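Local coordinates for protein TetR family transcriptional regulator (Rhodococcus erythropolis, PDB 4ZA6) that probably binds DNA as a TetR-family repressor controlling transcription of qsdA, a gene of quorum-sensing signal degradation, at residues T62-A70 and V81-V89; Q73-V81 and I127-L137. All coordinates share one frame; numbering follows the deposited sequence.

Interaction 1. Residues T62-A70 and V81-V89; sequences TYRKAMSQA and VFGRVMRSV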
# COMPACT_ATOMS: atom_id res chain seq x y z
N THR A 62 -7.42 0.62 -2.29
CA THR A 62 -6.96 1.89 -2.87
C THR A 62 -6.54 1.70 -4.33
O THR A 62 -6.99 2.45 -5.20
CB THR A 62 -5.86 2.50 -1.99
OG1 THR A 62 -6.44 2.75 -0.72
CG2 THR A 62 -5.28 3.81 -2.55
N TYR A 63 -5.71 0.66 -4.59
CA TYR A 63 -5.22 0.31 -5.93
C TYR A 63 -6.37 -0.02 -6.89
O TYR A 63 -6.38 0.45 -8.02
CB TYR A 63 -4.28 -0.90 -5.84
CG TYR A 63 -2.80 -0.57 -5.83
CD1 TYR A 63 -2.08 -0.45 -7.02
CD2 TYR A 63 -2.11 -0.45 -4.64
CE1 TYR A 63 -0.72 -0.16 -7.02
CE2 TYR A 63 -0.75 -0.14 -4.62
CZ TYR A 63 -0.05 -0.04 -5.81
OH TYR A 63 1.30 0.27 -5.81
N ARG A 64 -7.32 -0.86 -6.44
CA ARG A 64 -8.47 -1.32 -7.23
C ARG A 64 -9.35 -0.17 -7.64
O ARG A 64 -9.86 -0.16 -8.75
CB ARG A 64 -9.30 -2.36 -6.44
CG ARG A 64 -8.51 -3.62 -6.04
CD ARG A 64 -8.32 -4.60 -7.17
NE ARG A 64 -7.57 -5.79 -6.75
CZ ARG A 64 -6.72 -6.43 -7.53
NH1 ARG A 64 -6.49 -6.01 -8.76
NH2 ARG A 64 -6.07 -7.50 -7.08
N LYS A 65 -9.55 0.79 -6.73
CA LYS A 65 -10.37 1.98 -7.00
C LYS A 65 -9.63 2.82 -8.04
O LYS A 65 -10.21 3.16 -9.07
CB LYS A 65 -10.62 2.77 -5.70
CG LYS A 65 -11.59 3.94 -5.88
CD LYS A 65 -11.75 4.75 -4.61
CE LYS A 65 -12.65 5.95 -4.81
NZ LYS A 65 -12.81 6.74 -3.56
N ALA A 66 -8.34 3.07 -7.84
CA ALA A 66 -7.55 3.85 -8.80
C ALA A 66 -7.51 3.21 -10.18
O ALA A 66 -7.58 3.94 -11.16
CB ALA A 66 -6.15 4.08 -8.27
N MET A 67 -7.43 1.87 -10.27
CA MET A 67 -7.41 1.13 -11.54
C MET A 67 -8.70 1.28 -12.33
O MET A 67 -8.65 1.30 -13.55
CB MET A 67 -7.14 -0.36 -11.31
CG MET A 67 -5.70 -0.70 -11.00
SD MET A 67 -5.54 -2.33 -10.19
CE MET A 67 -5.87 -3.42 -11.57
N SER A 68 -9.85 1.33 -11.64
CA SER A 68 -11.15 1.48 -12.30
C SER A 68 -11.40 2.94 -12.72
O SER A 68 -12.11 3.18 -13.69
CB SER A 68 -12.27 0.95 -11.41
OG SER A 68 -12.44 1.74 -10.24
N GLN A 69 -10.79 3.91 -12.00
CA GLN A 69 -10.97 5.35 -12.27
C GLN A 69 -9.91 5.99 -13.17
O GLN A 69 -10.17 7.03 -13.77
CB GLN A 69 -11.15 6.13 -10.95
CG GLN A 69 -12.50 5.82 -10.28
CD GLN A 69 -12.75 6.45 -8.93
OE1 GLN A 69 -13.89 6.57 -8.48
NE2 GLN A 69 -11.69 6.81 -8.22
N ALA A 70 -8.74 5.35 -13.31
CA ALA A 70 -7.67 5.88 -14.16
C ALA A 70 -8.01 5.91 -15.65
O ALA A 70 -8.72 5.04 -16.14
CB ALA A 70 -6.38 5.11 -13.94
N VAL A 81 -2.78 5.75 -12.44
CA VAL A 81 -3.12 4.86 -11.30
C VAL A 81 -2.24 5.23 -10.10
O VAL A 81 -2.77 5.45 -9.01
CB VAL A 81 -2.96 3.36 -11.66
CG1 VAL A 81 -2.97 2.47 -10.42
CG2 VAL A 81 -4.03 2.91 -12.66
N PHE A 82 -0.91 5.34 -10.31
CA PHE A 82 0.06 5.66 -9.23
C PHE A 82 -0.14 7.01 -8.62
O PHE A 82 -0.02 7.13 -7.40
CB PHE A 82 1.52 5.47 -9.69
CG PHE A 82 1.97 4.06 -9.44
CD1 PHE A 82 2.57 3.71 -8.24
CD2 PHE A 82 1.74 3.07 -10.39
CE1 PHE A 82 2.95 2.39 -7.99
CE2 PHE A 82 2.10 1.74 -10.12
CZ PHE A 82 2.70 1.42 -8.93
N GLY A 83 -0.43 8.02 -9.45
CA GLY A 83 -0.71 9.36 -8.98
C GLY A 83 -1.93 9.36 -8.08
O GLY A 83 -1.90 9.93 -6.99
N ARG A 84 -3.01 8.67 -8.52
CA ARG A 84 -4.27 8.52 -7.78
C ARG A 84 -4.06 7.82 -6.44
O ARG A 84 -4.56 8.31 -5.42
CB ARG A 84 -5.30 7.75 -8.61
CG ARG A 84 -5.99 8.59 -9.67
CD ARG A 84 -6.89 7.75 -10.55
NE ARG A 84 -7.46 8.56 -11.62
CZ ARG A 84 -8.59 9.24 -11.52
NH1 ARG A 84 -9.29 9.21 -10.39
NH2 ARG A 84 -9.04 9.96 -12.54
N VAL A 85 -3.35 6.66 -6.46
CA VAL A 85 -3.06 5.88 -5.25
C VAL A 85 -2.26 6.77 -4.26
O VAL A 85 -2.65 6.91 -3.12
CB VAL A 85 -2.32 4.55 -5.58
CG1 VAL A 85 -1.77 3.90 -4.30
CG2 VAL A 85 -3.22 3.58 -6.31
N MET A 86 -1.18 7.41 -4.73
CA MET A 86 -0.34 8.24 -3.85
C MET A 86 -1.06 9.42 -3.21
O MET A 86 -0.87 9.68 -2.03
CB MET A 86 0.94 8.67 -4.55
CG MET A 86 1.87 7.51 -4.80
SD MET A 86 3.49 8.06 -5.34
CE MET A 86 3.20 8.32 -7.11
N ARG A 87 -1.90 10.11 -3.99
CA ARG A 87 -2.67 11.24 -3.49
C ARG A 87 -3.77 10.80 -2.54
O ARG A 87 -4.06 11.52 -1.59
CB ARG A 87 -3.19 12.11 -4.64
CG ARG A 87 -2.06 12.87 -5.31
CD ARG A 87 -2.54 13.86 -6.36
NE ARG A 87 -2.46 13.26 -7.69
CZ ARG A 87 -1.50 13.50 -8.58
NH1 ARG A 87 -0.56 14.40 -8.32
NH2 ARG A 87 -1.50 12.88 -9.75
N SER A 88 -4.33 9.57 -2.75
CA SER A 88 -5.35 9.02 -1.87
C SER A 88 -4.73 8.66 -0.51
O SER A 88 -5.30 8.95 0.54
CB SER A 88 -6.01 7.79 -2.50
OG SER A 88 -6.97 7.26 -1.61
N VAL A 89 -3.54 8.08 -0.54
CA VAL A 89 -2.78 7.73 0.66
C VAL A 89 -2.38 9.02 1.42
O VAL A 89 -2.56 9.09 2.63
CB VAL A 89 -1.56 6.86 0.32
CG1 VAL A 89 -0.63 6.69 1.54
CG2 VAL A 89 -2.01 5.50 -0.20

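Interaction 2. Residues Q73-V81 and I127-L137; sequences QGPEYILDV and ILQSQVDAGQL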
# COMPACT_ATOMS: atom_id res chain seq x y z
N GLN A 73 -4.26 4.41 -21.62
CA GLN A 73 -3.63 3.10 -21.76
C GLN A 73 -2.12 3.25 -21.58
O GLN A 73 -1.62 4.37 -21.54
CB GLN A 73 -3.93 2.51 -23.15
CG GLN A 73 -5.35 1.96 -23.28
CD GLN A 73 -6.17 2.65 -24.35
OE1 GLN A 73 -5.84 3.74 -24.84
NE2 GLN A 73 -7.30 2.04 -24.68
N GLY A 74 -1.42 2.13 -21.49
CA GLY A 74 0.02 2.07 -21.38
C GLY A 74 0.65 2.85 -20.24
O GLY A 74 0.07 2.91 -19.15
N PRO A 75 1.83 3.47 -20.48
CA PRO A 75 2.49 4.24 -19.42
C PRO A 75 1.68 5.42 -18.88
O PRO A 75 1.81 5.73 -17.71
CB PRO A 75 3.79 4.71 -20.07
CG PRO A 75 4.00 3.77 -21.23
CD PRO A 75 2.63 3.49 -21.73
N GLU A 76 0.82 6.02 -19.69
CA GLU A 76 -0.02 7.13 -19.22
C GLU A 76 -1.07 6.66 -18.20
O GLU A 76 -1.35 7.37 -17.23
CB GLU A 76 -0.61 7.95 -20.38
CG GLU A 76 -0.90 7.19 -21.66
CD GLU A 76 0.17 7.15 -22.73
OE1 GLU A 76 0.28 8.13 -23.51
OE2 GLU A 76 0.87 6.12 -22.83
N TYR A 77 -1.61 5.43 -18.40
CA TYR A 77 -2.59 4.81 -17.49
C TYR A 77 -1.90 4.43 -16.19
O TYR A 77 -2.46 4.67 -15.12
CB TYR A 77 -3.26 3.59 -18.14
CG TYR A 77 -4.09 2.73 -17.21
CD1 TYR A 77 -5.42 3.05 -16.94
CD2 TYR A 77 -3.57 1.58 -16.63
CE1 TYR A 77 -6.19 2.26 -16.09
CE2 TYR A 77 -4.33 0.78 -15.79
CZ TYR A 77 -5.64 1.12 -15.52
OH TYR A 77 -6.40 0.34 -14.69
N ILE A 78 -0.69 3.81 -16.29
CA ILE A 78 0.08 3.38 -15.12
C ILE A 78 0.43 4.60 -14.29
O ILE A 78 0.26 4.58 -13.07
CB ILE A 78 1.33 2.56 -15.53
CG1 ILE A 78 0.92 1.24 -16.24
CG2 ILE A 78 2.23 2.29 -14.32
CD1 ILE A 78 1.95 0.71 -17.27
N LEU A 79 0.84 5.70 -14.96
CA LEU A 79 1.14 6.95 -14.28
C LEU A 79 -0.09 7.50 -13.56
O LEU A 79 0.02 7.93 -12.42
CB LEU A 79 1.77 7.99 -15.22
CG LEU A 79 3.26 7.79 -15.52
CD1 LEU A 79 3.71 8.75 -16.65
CD2 LEU A 79 4.12 8.10 -14.32
N ASP A 80 -1.24 7.44 -14.21
CA ASP A 80 -2.48 7.90 -13.60
C ASP A 80 -2.87 7.08 -12.36
O ASP A 80 -3.28 7.66 -11.36
CB ASP A 80 -3.62 7.90 -14.63
CG ASP A 80 -4.84 8.67 -14.18
OD1 ASP A 80 -4.70 9.57 -13.31
OD2 ASP A 80 -5.90 8.46 -14.76
N VAL A 81 -2.78 5.75 -12.44
CA VAL A 81 -3.12 4.86 -11.30
C VAL A 81 -2.24 5.23 -10.10
O VAL A 81 -2.77 5.45 -9.01
CB VAL A 81 -2.96 3.36 -11.66
CG1 VAL A 81 -2.97 2.47 -10.42
CG2 VAL A 81 -4.03 2.91 -12.66
N ILE A 127 -1.14 -4.98 -13.20
CA ILE A 127 -1.36 -3.78 -14.02
C ILE A 127 -0.41 -3.82 -15.24
O ILE A 127 -0.84 -3.60 -16.37
CB ILE A 127 -1.19 -2.47 -13.20
CG1 ILE A 127 -2.37 -2.26 -12.24
CG2 ILE A 127 -1.05 -1.25 -14.13
CD1 ILE A 127 -2.01 -1.48 -10.94
N LEU A 128 0.87 -4.11 -14.99
CA LEU A 128 1.89 -4.21 -16.04
C LEU A 128 1.57 -5.31 -17.03
O LEU A 128 1.62 -5.07 -18.24
CB LEU A 128 3.29 -4.41 -15.44
CG LEU A 128 3.85 -3.26 -14.62
CD1 LEU A 128 5.16 -3.63 -13.96
CD2 LEU A 128 3.99 -1.99 -15.45
N GLN A 129 1.18 -6.50 -16.53
CA GLN A 129 0.85 -7.64 -17.38
C GLN A 129 -0.36 -7.35 -18.25
O GLN A 129 -0.32 -7.68 -19.43
CB GLN A 129 0.65 -8.92 -16.55
CG GLN A 129 0.43 -10.19 -17.39
CD GLN A 129 1.64 -10.58 -18.21
OE1 GLN A 129 1.65 -10.49 -19.45
NE2 GLN A 129 2.69 -11.02 -17.55
N SER A 130 -1.40 -6.72 -17.69
CA SER A 130 -2.61 -6.39 -18.47
C SER A 130 -2.28 -5.39 -19.57
O SER A 130 -2.77 -5.56 -20.68
CB SER A 130 -3.76 -5.92 -17.58
OG SER A 130 -3.51 -4.68 -16.93
N GLN A 131 -1.41 -4.40 -19.29
CA GLN A 131 -0.98 -3.43 -20.31
C GLN A 131 -0.16 -4.08 -21.42
O GLN A 131 -0.29 -3.68 -22.57
CB GLN A 131 -0.27 -2.22 -19.67
CG GLN A 131 -1.21 -1.31 -18.86
CD GLN A 131 -2.41 -0.82 -19.65
OE1 GLN A 131 -2.29 -0.32 -20.76
NE2 GLN A 131 -3.60 -0.97 -19.10
N VAL A 132 0.67 -5.09 -21.08
CA VAL A 132 1.49 -5.86 -22.03
C VAL A 132 0.54 -6.74 -22.86
O VAL A 132 0.67 -6.79 -24.08
CB VAL A 132 2.60 -6.70 -21.33
CG1 VAL A 132 3.19 -7.77 -22.26
CG2 VAL A 132 3.69 -5.79 -20.79
N ASP A 133 -0.45 -7.35 -22.19
CA ASP A 133 -1.47 -8.20 -22.82
C ASP A 133 -2.34 -7.42 -23.81
O ASP A 133 -2.73 -7.97 -24.86
CB ASP A 133 -2.32 -8.90 -21.75
CG ASP A 133 -1.62 -10.04 -21.03
OD1 ASP A 133 -0.54 -10.48 -21.50
OD2 ASP A 133 -2.14 -10.50 -19.99
N ALA A 134 -2.59 -6.13 -23.51
CA ALA A 134 -3.38 -5.22 -24.35
C ALA A 134 -2.57 -4.63 -25.52
O ALA A 134 -3.11 -3.84 -26.29
CB ALA A 134 -3.93 -4.10 -23.48
N GLY A 135 -1.30 -4.98 -25.62
CA GLY A 135 -0.39 -4.45 -26.65
C GLY A 135 -0.10 -2.97 -26.45
O GLY A 135 0.24 -2.27 -27.40
N GLN A 136 -0.19 -2.50 -25.20
CA GLN A 136 -0.01 -1.08 -24.83
C GLN A 136 1.30 -0.78 -24.12
O GLN A 136 1.61 0.39 -23.86
CB GLN A 136 -1.18 -0.61 -23.94
CG GLN A 136 -2.59 -0.88 -24.51
CD GLN A 136 -3.00 0.01 -25.66
OE1 GLN A 136 -2.19 0.51 -26.43
NE2 GLN A 136 -4.30 0.17 -25.83
N LEU A 137 2.06 -1.82 -23.78
CA LEU A 137 3.31 -1.63 -23.06
C LEU A 137 4.41 -2.57 -23.53
O LEU A 137 4.21 -3.78 -23.62
CB LEU A 137 3.05 -1.77 -21.53
CG LEU A 137 4.23 -1.50 -20.57
CD1 LEU A 137 4.62 -0.04 -20.54
CD2 LEU A 137 3.89 -1.97 -19.18

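Interaction 1. Residues T62-A70 and V81-V89
Tyr63 and Phe82 form the aromatic part. The edge of the Tyr63 ring points at the face of Phe82 in a T-shaped stack, with centroids 5.9 Å apart and planes at 89°. Tyr63 OH lies 3.5 Å from Phe82 CE1. Val85 lies over one face of the Tyr63 ring.

The apolar contacts set Ala66, Ala70 and Thr62 against Val81 and Val85. Ala66 CB sits 3.6 Å from Val85 CG2 and also meets Arg84 CB. With chi1 at 168°, Val85 turns CG1 away from its own N and onto Thr62 CG2, 3.9 Å away. Ala70 CB presses tightly on Val81 CG2 at 3.5 Å.

The two segments belong to a helical hairpin. Helix 47-69 is probably the long connecting helix of the TetR fold, which leads from the DNA-binding helices into the C-terminal domain. Helix 74-90 turns back across it; the axes of 62-69 and 81-89 approach to 8.7 Å, with their N-to-C directions 137° apart.

Arg84 packs on the end of helix 47-69. Its guanidinium lays one face over Gln69 O, with NH2 3.4 Å from that oxygen at a poor angle, so no hydrogen bond forms. Arg84 NE has a weak, long ion pair with Asp80.

Interaction 2. Residues Q73-V81 and I127-L137
The edge of the Tyr77 ring meets Ile127, whose CG2 lies near the ring plane, 4.2 Å from Tyr77 CE2. Val81 of the same helix, one turn on, lays CG2 over one face, 3.7 Å above the plane and to one side of its centre. The Gln131 amide approaches the ring obliquely, its plane 32° from that of the ring, and Gln131 NE2 comes within 3.6 Å of Tyr77 CD2. The partner of the ring hydroxyl, Met67 O, lies on helix 47-69. The Gln136 amide lies against the side chain of Gln73, with NE2 of Gln136 3.3 Å from CG of Gln73.

Gln131 makes the hydrogen bond of the contact. Its chain bends at chi2 (-55°), and OE1 accepts from Gly74 N at 2.7 Å with an N-H...O angle of 151°. The donor sits above the amide carbonyl plane, not on a lone pair. Were Gln131 an alanine, the N-H of buried Gly74 would probably lose its acceptor, and a gap is likely beside Tyr77 and Ile78.

The segments come from helices 74-90 and 115-133 of the TetR-like C-terminal domain; the parts in contact run nearly antiparallel. Helix 115-133 ends in a Schellman motif at Gly135, with positive phi. The chain then turns back, and Gln136 O lies 3.4 Å from Gly74 CA.

The apolar contacts gather round Ile78. Its CD1 lies 3.8 Å from Leu128 CD2 and is similarly close to Leu137 CD2. Its CG1 touches Ile127 CG2, the two side chains sliding past each other in opposite directions. Leu137 CD1 also meets Pro75 CG, at 3.9 Å. Val81 CG1 and Ile127 CD1 reach each other tip to tip. Leu181 of helix 170-181 packs on Pro75 and Ile78.

How the interactions relate
Interactions 1 and 2 use successive parts of helix 74-90, and their centres are about 14 Å apart. Val81 belongs to both, and its CG1 touches side chains of both other helices. The contacts also touch directly. Tyr77 OH lies 2.7 Å from Met67 O, a probable hydrogen bond. Tyr77 CE1 is 3.6 Å from Ala70 CB, and Met67 SD is 3.7 Å from Ile127 CD1. Helices 47-69, 74-90 and 115-133 are thus packed together. A bound methylpentanediol, probably from the crystallisation liquor, lies about 3 Å from the Thr62 side chain in interaction 1. It may mark a pocket.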